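Hypothetical protein (Neisseria meningitidis Z2491, PDB 2F46) is a putative phosphatase that probably hydrolyses phosphate esters, with a fold serving as a scaffold for nonclassical, eukaryotic-like phosphatases. Local coordinates at residues A[59-64]-A[74-79]; A[23-28]-A[39-44]; A[47-52]-A[92-97]. All blocks are in the same frame, centred on the assembly; numbering follows the deposited sequence.

Contact 1: A[59-64]-A[74-79]; sequences PDFAQI and TGFHHQ
F61, in the first turn of its helix, meets F76 and H78 of the strand mainly through apolar and aromatic packing. The CH-pi contact is the more precise part: F61 CB lies over the H78 imidazole, 3.9 Å from the ring centroid and 13° off the ring normal. With CG anti to the backbone N (chi1 -175°), the phenyl group continues past H78 onto the strand. The two rings are inclined at 36° and meet obliquely, and F61 CD2 comes to 3.6 Å from H78 CB. Van der Waals packing dominates at the far end of the phenyl group, where F61 CZ touches F76 CB at 3.8 Å and approaches the edge of the F76 ring. F61 CZ also lies 3.8 Å from H77 O. F61 is modelled in two conformers, and these details belong to one of them. A hydrogen bond from H78 NE2 to R50 O helps fix the imidazole beneath F61 CB. The contact lies within the beta-alpha-beta unit 45-48, 61-68 and 75-78: F61 also covers I46 and C48, while F76 packs against K65 and L68, joining the helix to the outermost strand and its neighbour.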
ATOM      1  N   PRO A  59      14.821  -5.462   3.156  1.00 19.51           N
ATOM      2  CA  PRO A  59      15.377  -4.175   3.509  1.00 21.64           C
ATOM      3  C   PRO A  59      14.523  -3.448   4.553  1.00 20.37           C
ATOM      4  O   PRO A  59      13.304  -3.511   4.453  1.00 19.04           O
ATOM      5  CB  PRO A  59      15.343  -3.396   2.179  1.00 22.45           C
ATOM      6  CG  PRO A  59      15.061  -4.363   1.135  1.00 28.51           C
ATOM      7  CD  PRO A  59      14.374  -5.511   1.753  1.00 21.29           C
ATOM      8  N   ASP A  60      15.151  -2.789   5.522  1.00 16.43           N
ATOM      9  CA  ASP A  60      14.459  -1.980   6.522  1.00 18.40           C
ATOM     10  C   ASP A  60      13.902  -0.741   5.830  1.00 15.61           C
ATOM     11  O   ASP A  60      14.474  -0.270   4.830  1.00 14.75           O
ATOM     12  CB  ASP A  60      15.369  -1.504   7.641  1.00 20.57           C
ATOM     13  CG  ASP A  60      15.682  -2.587   8.662  1.00 26.98           C
ATOM     14  OD1 ASP A  60      15.102  -3.697   8.627  1.00 18.38           O
ATOM     15  OD2 ASP A  60      16.502  -2.274   9.545  1.00 27.40           O
ATOM     16  N   PHE A  61      12.807  -0.207   6.364  1.00 14.98           N
ATOM     17  CA  PHE A  61      12.215   0.980   5.746  0.50 13.77           C
ATOM     18  C   PHE A  61      13.206   2.132   5.670  1.00 14.30           C
ATOM     19  O   PHE A  61      13.237   2.848   4.664  1.00 13.21           O
ATOM     20  CB  PHE A  61      10.925   1.463   6.417  0.50 14.06           C
ATOM     21  CG  PHE A  61      10.269   2.607   5.683  0.50 11.34           C
ATOM     22  CD1 PHE A  61       9.828   2.444   4.385  0.50 10.81           C
ATOM     23  CD2 PHE A  61      10.117   3.859   6.279  0.50 13.85           C
ATOM     24  CE1 PHE A  61       9.220   3.508   3.678  0.50  9.82           C
ATOM     25  CE2 PHE A  61       9.511   4.911   5.591  0.50 13.73           C
ATOM     26  CZ  PHE A  61       9.070   4.733   4.286  0.50 14.56           C
ATOM     27  N   ALA A  62      14.053   2.311   6.688  1.00 12.69           N
ATOM     28  CA  ALA A  62      15.011   3.405   6.680  1.00 13.05           C
ATOM     29  C   ALA A  62      15.946   3.314   5.471  1.00 13.54           C
ATOM     30  O   ALA A  62      16.363   4.347   4.898  1.00 14.40           O
ATOM     31  CB  ALA A  62      15.804   3.383   7.950  1.00 15.19           C
ATOM     32  N   GLN A  63      16.274   2.119   5.053  1.00 13.51           N
ATOM     33  CA  GLN A  63      17.170   1.930   3.932  1.00 14.67           C
ATOM     34  C   GLN A  63      16.437   2.127   2.591  1.00 18.28           C
ATOM     35  O   GLN A  63      16.985   2.660   1.634  1.00 17.46           O
ATOM     36  CB  GLN A  63      17.826   0.541   3.982  1.00 16.59           C
ATOM     37  CG  GLN A  63      18.841   0.260   2.845  1.00 18.48           C
ATOM     38  CD  GLN A  63      19.880   1.360   2.754  1.00 29.24           C
ATOM     39  OE1 GLN A  63      20.394   1.816   3.773  1.00 40.40           O
ATOM     40  NE2 GLN A  63      20.169   1.821   1.539  1.00 37.59           N
ATOM     41  N   ILE A  64      15.181   1.707   2.518  1.00 14.37           N
ATOM     42  CA  ILE A  64      14.343   2.014   1.369  1.00 12.03           C
ATOM     43  C   ILE A  64      14.239   3.525   1.218  1.00 13.21           C
ATOM     44  O   ILE A  64      14.371   4.041   0.088  1.00 13.48           O
ATOM     45  CB  ILE A  64      12.943   1.346   1.512  1.00 15.14           C
ATOM     46  CG1 ILE A  64      13.042  -0.179   1.412  1.00 14.13           C
ATOM     47  CG2 ILE A  64      11.952   1.862   0.464  1.00 16.28           C
ATOM     48  CD1 ILE A  64      13.582  -0.701   0.105  1.00 19.90           C
ATOM     49  N   THR A  74       9.476  12.456  -1.946  1.00 14.79           N
ATOM     50  CA  THR A  74       9.645  13.516  -0.945  1.00 17.40           C
ATOM     51  C   THR A  74       8.974  13.223   0.384  1.00 17.85           C
ATOM     52  O   THR A  74       9.367  13.785   1.401  1.00 20.72           O
ATOM     53  CB  THR A  74       9.138  14.875  -1.437  1.00 19.34           C
ATOM     54  OG1 THR A  74       7.739  14.800  -1.800  1.00 22.73           O
ATOM     55  CG2 THR A  74       9.958  15.335  -2.612  1.00 27.17           C
ATOM     56  N   GLY A  75       7.990  12.342   0.405  1.00 13.15           N
ATOM     57  CA  GLY A  75       7.325  11.964   1.627  1.00 10.76           C
ATOM     58  C   GLY A  75       7.454  10.493   1.867  1.00  9.07           C
ATOM     59  O   GLY A  75       7.320   9.707   0.959  1.00 10.57           O
ATOM     60  N   PHE A  76       7.683  10.118   3.125  1.00 11.50           N
ATOM     61  CA  PHE A  76       7.889   8.723   3.531  1.00 11.02           C
ATOM     62  C   PHE A  76       7.174   8.460   4.836  1.00 12.16           C
ATOM     63  O   PHE A  76       7.364   9.202   5.804  1.00 11.63           O
ATOM     64  CB  PHE A  76       9.370   8.456   3.752  1.00 12.58           C
ATOM     65  CG  PHE A  76      10.201   8.530   2.497  1.00 10.27           C
ATOM     66  CD1 PHE A  76      10.773   9.736   2.094  1.00 12.92           C
ATOM     67  CD2 PHE A  76      10.431   7.409   1.744  1.00 11.10           C
ATOM     68  CE1 PHE A  76      11.536   9.789   0.906  1.00 16.39           C
ATOM     69  CE2 PHE A  76      11.181   7.480   0.580  1.00 15.56           C
ATOM     70  CZ  PHE A  76      11.729   8.665   0.202  1.00 13.86           C
ATOM     71  N   HIS A  77       6.392   7.395   4.878  1.00  9.43           N
ATOM     72  CA  HIS A  77       5.648   7.042   6.078  1.00 11.39           C
ATOM     73  C   HIS A  77       5.786   5.569   6.327  1.00 10.02           C
ATOM     74  O   HIS A  77       5.456   4.763   5.473  1.00 10.36           O
ATOM     75  CB  HIS A  77       4.164   7.400   5.941  1.00  9.97           C
ATOM     76  CG  HIS A  77       3.929   8.827   5.621  1.00 11.99           C
ATOM     77  ND1 HIS A  77       4.127   9.838   6.531  1.00 12.11           N
ATOM     78  CD2 HIS A  77       3.587   9.432   4.460  1.00 11.02           C
ATOM     79  CE1 HIS A  77       3.861  10.998   5.964  1.00 15.19           C
ATOM     80  NE2 HIS A  77       3.539  10.788   4.701  1.00 15.17           N
ATOM     81  N   HIS A  78       6.202   5.189   7.533  1.00 10.32           N
ATOM     82  CA  HIS A  78       6.208   3.812   7.976  1.00  7.79           C
ATOM     83  C   HIS A  78       4.988   3.519   8.847  1.00 12.09           C
ATOM     84  O   HIS A  78       4.848   4.035   9.976  1.00 13.21           O
ATOM     85  CB  HIS A  78       7.487   3.485   8.744  1.00 11.73           C
ATOM     86  CG  HIS A  78       7.773   2.028   8.841  1.00  7.87           C
ATOM     87  ND1 HIS A  78       8.844   1.524   9.568  1.00 13.40           N
ATOM     88  CD2 HIS A  78       7.143   0.955   8.327  1.00 10.54           C
ATOM     89  CE1 HIS A  78       8.843   0.210   9.489  1.00 11.68           C
ATOM     90  NE2 HIS A  78       7.824  -0.161   8.729  1.00 11.70           N
ATOM     91  N   GLN A  79       4.048   2.759   8.266  1.00  9.82           N
ATOM     92  CA  GLN A  79       2.776   2.486   8.896  1.00 10.47           C
ATOM     93  C   GLN A  79       2.639   0.978   8.953  1.00  8.59           C
ATOM     94  O   GLN A  79       1.810   0.361   8.269  1.00  8.37           O
ATOM     95  CB  GLN A  79       1.616   3.152   8.144  1.00  8.93           C
ATOM     96  CG  GLN A  79       0.290   2.933   8.908  1.00 10.14           C
ATOM     97  CD  GLN A  79      -0.989   2.938   8.099  1.00 10.02           C
ATOM     98  OE1 GLN A  79      -0.990   3.147   6.861  1.00 10.68           O
ATOM     99  NE2 GLN A  79      -2.101   2.681   8.792  1.00 11.22           N
TER

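Contact 2: A[23-28]-A[39-44]; sequences HLYISP and AQLGIK
Y25 and L41 each turn CG away from their carbonyl carbon, with chi1 of -67° and -73°, which sends the phenol out from the strand and the leucine methyls in to meet it. I43 reaches the same ring with CD1, the end of its longer branch. The two aliphatic chains take different parts of the phenol. L41 CD1 sits over one face, offset toward the rim, while L41 CD2 lies 3.6 Å from Y25 OH. Nearer the strand, I43 CD1 approaches Y25 CD1 obliquely at 3.8 Å. Between L41 and I43 the chain leaves the helix at G42, whose positive phi belongs to a Schellman motif at the C-terminal end of helix 35-41; the backbone bond from G42 N to A39 O measures 3.0 Å. The helix is the connection of a beta-alpha-beta crossover from strand 24-27 to strand 45-48, with parallel strand 105-108 lying between them in the sheet. L106 of that middle strand touches both Y25 and I43, so the phenol and the isoleucine share a floor on this face of the sheet. At the outer end of the phenol, a water bridges the segments: it lies 2.8 Å from Y25 OH and donates to L41 O at 2.7 Å, giving the L41 carbonyl a partner. Nearby, I17 covers L41 and K19 touches Y25.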
ATOM      1  N   HIS A  23      -4.721   8.159  -7.204  1.00 16.14           N
ATOM      2  CA  HIS A  23      -3.430   8.687  -6.768  1.00 15.42           C
ATOM      3  C   HIS A  23      -2.580   7.653  -6.042  1.00 15.61           C
ATOM      4  O   HIS A  23      -1.621   8.014  -5.371  1.00 14.55           O
ATOM      5  CB  HIS A  23      -3.658   9.867  -5.838  1.00 17.54           C
ATOM      6  CG  HIS A  23      -4.355  11.014  -6.501  1.00 19.51           C
ATOM      7  ND1 HIS A  23      -3.889  11.570  -7.672  1.00 25.85           N
ATOM      8  CD2 HIS A  23      -5.467  11.708  -6.165  1.00 27.67           C
ATOM      9  CE1 HIS A  23      -4.690  12.552  -8.037  1.00 25.33           C
ATOM     10  NE2 HIS A  23      -5.651  12.661  -7.138  1.00 24.66           N
ATOM     11  N   LEU A  24      -2.902   6.378  -6.216  1.00 12.87           N
ATOM     12  CA  LEU A  24      -2.332   5.313  -5.386  1.00 11.56           C
ATOM     13  C   LEU A  24      -1.870   4.089  -6.199  1.00  9.36           C
ATOM     14  O   LEU A  24      -2.694   3.436  -6.856  1.00 11.76           O
ATOM     15  CB  LEU A  24      -3.366   4.871  -4.383  1.00  9.79           C
ATOM     16  CG  LEU A  24      -2.923   3.748  -3.422  1.00 10.74           C
ATOM     17  CD1 LEU A  24      -1.734   4.199  -2.561  1.00 10.69           C
ATOM     18  CD2 LEU A  24      -4.053   3.267  -2.529  1.00 12.46           C
ATOM     19  N   TYR A  25      -0.587   3.817  -6.170  1.00  9.16           N
ATOM     20  CA  TYR A  25       0.020   2.554  -6.652  1.00  8.57           C
ATOM     21  C   TYR A  25       0.304   1.664  -5.449  1.00  9.66           C
ATOM     22  O   TYR A  25       0.549   2.162  -4.325  1.00  9.76           O
ATOM     23  CB  TYR A  25       1.339   2.826  -7.314  1.00 10.21           C
ATOM     24  CG  TYR A  25       1.273   3.596  -8.614  1.00 15.17           C
ATOM     25  CD1 TYR A  25       1.135   4.961  -8.623  1.00 15.54           C
ATOM     26  CD2 TYR A  25       1.316   2.932  -9.830  1.00 15.84           C
ATOM     27  CE1 TYR A  25       1.063   5.671  -9.818  1.00 17.58           C
ATOM     28  CE2 TYR A  25       1.250   3.634 -11.036  1.00 17.94           C
ATOM     29  CZ  TYR A  25       1.122   4.997 -11.008  1.00 22.74           C
ATOM     30  OH  TYR A  25       1.067   5.729 -12.179  1.00 21.41           O
ATOM     31  N   ILE A  26       0.233   0.352  -5.663  1.00  9.23           N
ATOM     32  CA  ILE A  26       0.675  -0.609  -4.642  1.00  9.68           C
ATOM     33  C   ILE A  26       1.769  -1.516  -5.238  1.00 10.64           C
ATOM     34  O   ILE A  26       1.985  -1.567  -6.454  1.00 11.49           O
ATOM     35  CB  ILE A  26      -0.465  -1.435  -4.094  1.00 10.45           C
ATOM     36  CG1 ILE A  26      -1.105  -2.336  -5.169  1.00 12.94           C
ATOM     37  CG2 ILE A  26      -1.459  -0.540  -3.392  1.00 10.42           C
ATOM     38  CD1 ILE A  26      -2.121  -3.268  -4.660  1.00 22.42           C
ATOM     39  N   SER A  27       2.501  -2.178  -4.377  1.00  9.36           N
ATOM     40  CA  SER A  27       3.578  -3.066  -4.808  1.00  8.87           C
ATOM     41  C   SER A  27       3.913  -4.067  -3.721  1.00 11.03           C
ATOM     42  O   SER A  27       3.686  -3.800  -2.514  1.00 10.04           O
ATOM     43  CB  SER A  27       4.818  -2.238  -5.090  1.00 13.19           C
ATOM     44  OG  SER A  27       5.987  -2.986  -5.353  1.00 14.06           O
ATOM     45  N   PRO A  28       4.522  -5.204  -4.098  1.00  9.99           N
ATOM     46  CA  PRO A  28       5.236  -6.038  -3.190  1.00 10.77           C
ATOM     47  C   PRO A  28       6.509  -5.374  -2.704  1.00  9.99           C
ATOM     48  O   PRO A  28       6.840  -4.215  -3.072  1.00 10.87           O
ATOM     49  CB  PRO A  28       5.571  -7.288  -4.020  1.00 12.56           C
ATOM     50  CG  PRO A  28       5.432  -6.888  -5.376  1.00 15.51           C
ATOM     51  CD  PRO A  28       4.562  -5.720  -5.473  1.00 12.88           C
ATOM     52  N   ALA A  39      11.077   6.462 -10.089  1.00 16.62           N
ATOM     53  CA  ALA A  39      11.390   7.801 -10.622  1.00 17.27           C
ATOM     54  C   ALA A  39      10.583   8.070 -11.889  1.00 19.54           C
ATOM     55  O   ALA A  39      10.038   9.171 -12.081  1.00 19.63           O
ATOM     56  CB  ALA A  39      12.845   7.921 -10.889  1.00 21.26           C
ATOM     57  N   GLN A  40      10.467   7.049 -12.731  1.00 19.26           N
ATOM     58  CA  GLN A  40       9.711   7.161 -13.991  1.00 21.63           C
ATOM     59  C   GLN A  40       8.236   7.431 -13.785  1.00 21.27           C
ATOM     60  O   GLN A  40       7.612   8.149 -14.555  1.00 19.99           O
ATOM     61  CB  GLN A  40       9.893   5.904 -14.843  1.00 23.65           C
ATOM     62  CG  GLN A  40       9.022   5.850 -16.109  1.00 26.97           C
ATOM     63  CD  GLN A  40       7.720   5.037 -15.941  1.00 34.88           C
ATOM     64  OE1 GLN A  40       7.727   3.929 -15.384  1.00 36.52           O
ATOM     65  NE2 GLN A  40       6.606   5.575 -16.460  1.00 37.06           N
ATOM     66  N   LEU A  41       7.655   6.822 -12.747  1.00 16.64           N
ATOM     67  CA  LEU A  41       6.283   7.047 -12.404  1.00 15.70           C
ATOM     68  C   LEU A  41       6.076   8.367 -11.656  1.00 13.92           C
ATOM     69  O   LEU A  41       4.943   8.775 -11.497  1.00 15.93           O
ATOM     70  CB  LEU A  41       5.792   5.919 -11.496  1.00 17.11           C
ATOM     71  CG  LEU A  41       5.565   4.566 -12.142  1.00 15.85           C
ATOM     72  CD1 LEU A  41       5.344   3.493 -11.055  1.00 22.17           C
ATOM     73  CD2 LEU A  41       4.396   4.632 -13.088  1.00 17.34           C
ATOM     74  N   GLY A  42       7.165   8.981 -11.203  1.00 15.59           N
ATOM     75  CA  GLY A  42       7.093  10.261 -10.520  1.00 15.73           C
ATOM     76  C   GLY A  42       6.432  10.168  -9.144  1.00 14.26           C
ATOM     77  O   GLY A  42       5.779  11.095  -8.678  1.00 14.95           O
ATOM     78  N   ILE A  43       6.629   9.018  -8.498  1.00 14.30           N
ATOM     79  CA  ILE A  43       6.134   8.810  -7.140  1.00 12.49           C
ATOM     80  C   ILE A  43       6.649   9.915  -6.220  1.00 10.28           C
ATOM     81  O   ILE A  43       7.829  10.175  -6.206  1.00 12.70           O
ATOM     82  CB  ILE A  43       6.555   7.411  -6.598  1.00 11.72           C
ATOM     83  CG1 ILE A  43       6.031   6.260  -7.471  1.00 11.15           C
ATOM     84  CG2 ILE A  43       6.107   7.248  -5.130  1.00 10.23           C
ATOM     85  CD1 ILE A  43       4.619   6.230  -7.716  1.00 11.45           C
ATOM     86  N   LYS A  44       5.757  10.525  -5.469  1.00 10.79           N
ATOM     87  CA  LYS A  44       6.168  11.563  -4.523  1.00 11.64           C
ATOM     88  C   LYS A  44       6.066  11.134  -3.067  1.00 12.07           C
ATOM     89  O   LYS A  44       6.684  11.764  -2.220  1.00 12.57           O
ATOM     90  CB  LYS A  44       5.340  12.811  -4.769  1.00 12.53           C
ATOM     91  CG  LYS A  44       5.670  13.507  -6.102  1.00 12.71           C
ATOM     92  CD  LYS A  44       7.100  14.002  -6.102  1.00 16.46           C
ATOM     93  CE  LYS A  44       7.471  14.821  -7.293  1.00 28.12           C
ATOM     94  NZ  LYS A  44       8.967  15.009  -7.195  1.00 27.93           N
TER
HETATM   95  O   HOH W   1       2.595   8.052 -12.545  1.00 23.18           O

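Contact 3: A[47-52]-A[92-97]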
ATOM      1  N   ILE A  47       4.497   4.903   1.288  1.00  7.92           N
ATOM      2  CA  ILE A  47       3.945   4.350   2.522  1.00  7.56           C
ATOM      3  C   ILE A  47       4.360   2.869   2.606  1.00  8.22           C
ATOM      4  O   ILE A  47       4.113   2.076   1.678  1.00  8.85           O
ATOM      5  CB  ILE A  47       2.416   4.406   2.612  1.00  9.69           C
ATOM      6  CG1 ILE A  47       1.944   5.864   2.522  1.00 10.23           C
ATOM      7  CG2 ILE A  47       1.944   3.828   3.935  1.00  9.43           C
ATOM      8  CD1 ILE A  47       0.443   6.070   2.373  1.00  9.50           C
ATOM      9  N   CYS A  48       5.030   2.484   3.684  1.00  8.22           N
ATOM     10  CA  CYS A  48       5.378   1.126   3.960  1.00  8.74           C
ATOM     11  C   CYS A  48       4.497   0.566   5.010  1.00  8.69           C
ATOM     12  O   CYS A  48       4.464   1.099   6.142  1.00  9.49           O
ATOM     13  CB  CYS A  48       6.804   1.019   4.437  1.00  8.84           C
ATOM     14  SG  CYS A  48       7.321  -0.587   4.992  1.00 11.36           S
ATOM     15  N   ASN A  49       3.779  -0.489   4.642  1.00  7.12           N
ATOM     16  CA  ASN A  49       2.832  -1.124   5.573  1.00  7.06           C
ATOM     17  C   ASN A  49       3.310  -2.418   6.209  1.00 10.18           C
ATOM     18  O   ASN A  49       2.524  -3.202   6.708  1.00 10.73           O
ATOM     19  CB  ASN A  49       1.435  -1.321   4.925  1.00  8.53           C
ATOM     20  CG  ASN A  49       0.730  -0.021   4.604  1.00  8.89           C
ATOM     21  OD1 ASN A  49       0.334   0.228   3.450  1.00  8.65           O
ATOM     22  ND2 ASN A  49       0.489   0.818   5.633  1.00  8.22           N
ATOM     23  N   ARG A  50       4.633  -2.622   6.128  1.00 10.35           N
ATOM     24  CA  ARG A  50       5.301  -3.844   6.558  1.00 11.91           C
ATOM     25  C   ARG A  50       6.180  -3.549   7.752  1.00 11.48           C
ATOM     26  O   ARG A  50       7.056  -2.693   7.654  1.00 11.18           O
ATOM     27  CB  ARG A  50       6.181  -4.425   5.430  1.00 11.54           C
ATOM     28  CG  ARG A  50       6.583  -5.842   5.686  1.00 16.31           C
ATOM     29  CD  ARG A  50       7.419  -6.366   4.554  1.00 12.24           C
ATOM     30  NE  ARG A  50       7.595  -7.773   4.746  1.00 13.95           N
ATOM     31  CZ  ARG A  50       8.318  -8.559   3.972  1.00 17.75           C
ATOM     32  NH1 ARG A  50       8.997  -8.075   2.949  1.00 15.72           N
ATOM     33  NH2 ARG A  50       8.355  -9.849   4.241  1.00 17.75           N
ATOM     34  N   PRO A  51       5.991  -4.281   8.863  1.00 11.52           N
ATOM     35  CA  PRO A  51       7.017  -4.197   9.921  1.00 11.96           C
ATOM     36  C   PRO A  51       8.393  -4.593   9.385  1.00  9.92           C
ATOM     37  O   PRO A  51       8.502  -5.481   8.565  1.00 10.41           O
ATOM     38  CB  PRO A  51       6.535  -5.226  10.948  1.00 12.38           C
ATOM     39  CG  PRO A  51       5.062  -5.430  10.638  1.00 15.86           C
ATOM     40  CD  PRO A  51       4.969  -5.298   9.158  1.00 11.29           C
ATOM     41  N   ASP A  52       9.445  -3.959   9.907  1.00 13.22           N
ATOM     42  CA  ASP A  52      10.805  -4.378   9.580  1.00 14.58           C
ATOM     43  C   ASP A  52      11.026  -5.785  10.157  1.00 14.10           C
ATOM     44  O   ASP A  52      10.407  -6.133  11.175  1.00 18.06           O
ATOM     45  CB  ASP A  52      11.845  -3.430  10.184  1.00 14.59           C
ATOM     46  CG  ASP A  52      11.927  -2.064   9.502  1.00 20.31           C
ATOM     47  OD1 ASP A  52      11.533  -1.936   8.324  1.00 14.39           O
ATOM     48  OD2 ASP A  52      12.415  -1.111  10.170  1.00 20.45           O
ATOM     49  N   GLU A  92      -8.175   4.339   8.902  0.50 14.34           N
ATOM     50  CA  GLU A  92      -8.293   5.796   8.788  0.50 12.99           C
ATOM     51  C   GLU A  92      -6.910   6.481   8.796  0.50 12.30           C
ATOM     52  O   GLU A  92      -6.752   7.493   8.135  0.50 13.22           O
ATOM     53  CB  GLU A  92      -9.246   6.340   9.846  0.50 12.93           C
ATOM     54  CG  GLU A  92     -10.650   5.835   9.680  0.50 15.70           C
ATOM     55  CD  GLU A  92     -11.250   6.219   8.363  0.50 18.71           C
ATOM     56  OE1 GLU A  92     -11.302   7.414   8.078  0.50 16.91           O
ATOM     57  OE2 GLU A  92     -11.657   5.350   7.597  0.50 19.42           O
ATOM     58  N   THR A  93      -5.907   5.929   9.475  1.00 11.73           N
ATOM     59  CA  THR A  93      -4.548   6.480   9.341  1.00 10.55           C
ATOM     60  C   THR A  93      -4.036   6.396   7.884  1.00 10.27           C
ATOM     61  O   THR A  93      -3.493   7.360   7.356  1.00 11.03           O
ATOM     62  CB  THR A  93      -3.577   5.814  10.277  1.00 12.59           C
ATOM     63  OG1 THR A  93      -3.852   6.218  11.641  1.00 13.30           O
ATOM     64  CG2 THR A  93      -2.133   6.165   9.960  1.00 12.23           C
ATOM     65  N   PHE A  94      -4.311   5.286   7.202  1.00  9.55           N
ATOM     66  CA  PHE A  94      -3.899   5.176   5.789  1.00 10.82           C
ATOM     67  C   PHE A  94      -4.631   6.206   4.942  1.00 10.34           C
ATOM     68  O   PHE A  94      -4.052   6.894   4.125  1.00  9.96           O
ATOM     69  CB  PHE A  94      -4.193   3.741   5.349  1.00  9.02           C
ATOM     70  CG  PHE A  94      -3.646   3.365   3.980  1.00  7.55           C
ATOM     71  CD1 PHE A  94      -2.314   3.092   3.790  1.00  9.05           C
ATOM     72  CD2 PHE A  94      -4.535   3.235   2.910  1.00 12.09           C
ATOM     73  CE1 PHE A  94      -1.856   2.697   2.536  1.00 11.17           C
ATOM     74  CE2 PHE A  94      -4.067   2.839   1.660  1.00 10.76           C
ATOM     75  CZ  PHE A  94      -2.733   2.596   1.484  1.00 11.22           C
ATOM     76  N   ARG A  95      -5.947   6.314   5.159  1.00 11.89           N
ATOM     77  CA  ARG A  95      -6.752   7.300   4.449  1.00 14.62           C
ATOM     78  C   ARG A  95      -6.205   8.720   4.617  1.00 12.75           C
ATOM     79  O   ARG A  95      -6.102   9.461   3.654  1.00 13.79           O
ATOM     80  CB  ARG A  95      -8.181   7.239   4.970  1.00 15.28           C
ATOM     81  CG  ARG A  95      -9.094   8.244   4.376  1.00 20.33           C
ATOM     82  CD  ARG A  95     -10.217   8.439   5.311  1.00 22.20           C
ATOM     83  NE  ARG A  95     -11.301   9.140   4.664  1.00 29.65           N
ATOM     84  CZ  ARG A  95     -12.474   9.379   5.246  1.00 40.28           C
ATOM     85  NH1 ARG A  95     -12.723   8.945   6.478  1.00 32.75           N
ATOM     86  NH2 ARG A  95     -13.409  10.038   4.577  1.00 41.88           N
ATOM     87  N   GLN A  96      -5.857   9.068   5.844  1.00 12.24           N
ATOM     88  CA  GLN A  96      -5.323  10.391   6.155  1.00 16.15           C
ATOM     89  C   GLN A  96      -3.962  10.620   5.540  1.00 14.79           C
ATOM     90  O   GLN A  96      -3.701  11.712   4.995  1.00 17.00           O
ATOM     91  CB  GLN A  96      -5.228  10.609   7.664  1.00 15.93           C
ATOM     92  CG  GLN A  96      -6.581  10.742   8.346  1.00 23.60           C
ATOM     93  CD  GLN A  96      -6.485  11.171   9.830  1.00 29.91           C
ATOM     94  OE1 GLN A  96      -5.623  11.992  10.193  1.00 48.59           O
ATOM     95  NE2 GLN A  96      -7.391  10.650  10.674  1.00 33.89           N
ATOM     96  N   LEU A  97      -3.079   9.622   5.609  1.00 14.69           N
ATOM     97  CA  LEU A  97      -1.757   9.776   5.011  1.00 13.87           C
ATOM     98  C   LEU A  97      -1.886  10.049   3.533  1.00 15.07           C
ATOM     99  O   LEU A  97      -1.238  10.971   3.026  1.00 15.33           O
ATOM    100  CB  LEU A  97      -0.904   8.530   5.232  1.00 11.97           C
ATOM    101  CG  LEU A  97      -0.412   8.285   6.643  1.00 12.82           C
ATOM    102  CD1 LEU A  97       0.220   6.884   6.727  1.00 13.75           C
ATOM    103  CD2 LEU A  97       0.547   9.367   7.103  1.00 18.11           C
TER
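I47 and N49 face the helix, where F94 and L97 receive them in a small, largely buried interface. I47 places CD1 against both helix residues, 4.1 Å from F94 CE1 and 4.0 Å from L97 CB. The closer approach is polar on one side: N49 OD1 comes within 3.4 Å of F94 CE1. The two side chains cross at about a right angle, and the amide and phenyl planes are 52° apart. F94 holds CG anti to the backbone N (chi1 -171°), which brings the CD1/CE1 flank of the ring to N49, although the CB of F94 does not point at the 47-52 segment. N49 ND2 donates to Q79 O, which helps set the rotation of the amide, whereas buried N49 OD1 has no hydrogen-bonding partner in the model. The other side of the helix is looser and faces solvent. There R95 and Q96 are exposed, and R95 NH1 lies 2.6 Å from E92 OE1 in a salt bridge nearly in the guanidinium plane; E92 is modelled in two conformers, so that short distance belongs to one of them. After C48 the strand gives way to a loop, in which N49 still faces the helix while R50 turns to E54 and E55. Alternation along the strand sends I47 to helix 88-99 and C48 to helix 61-68, on opposite faces of the sheet. L118 of helix 113-125 and A107 of strand 105-108 pack against F94 and N49, while H77 of strand 75-78 touches L97.

From the N terminus, contact 2 closes first, bringing the end of helix 35-41 back over strand 24-27. Contact 3 opens next at strand 45-48 and closes only at helix 88-99; contact 1 is nested within that long loop, joining helix 61-68 to strand 75-78. Backbone pairing between strands 45-48 and 75-78 links these two, with Q79 N bonded to C48 O, while K44 O, bonded to T74 N and G75 N, connects contact 2 to contact 1. On the other face, L24 packs against F94, connecting contacts 2 and 3. Contacts 1 and 2 thus fasten helices to one face of the mixed sheet, and contact 3 fastens a helix to the opposite face.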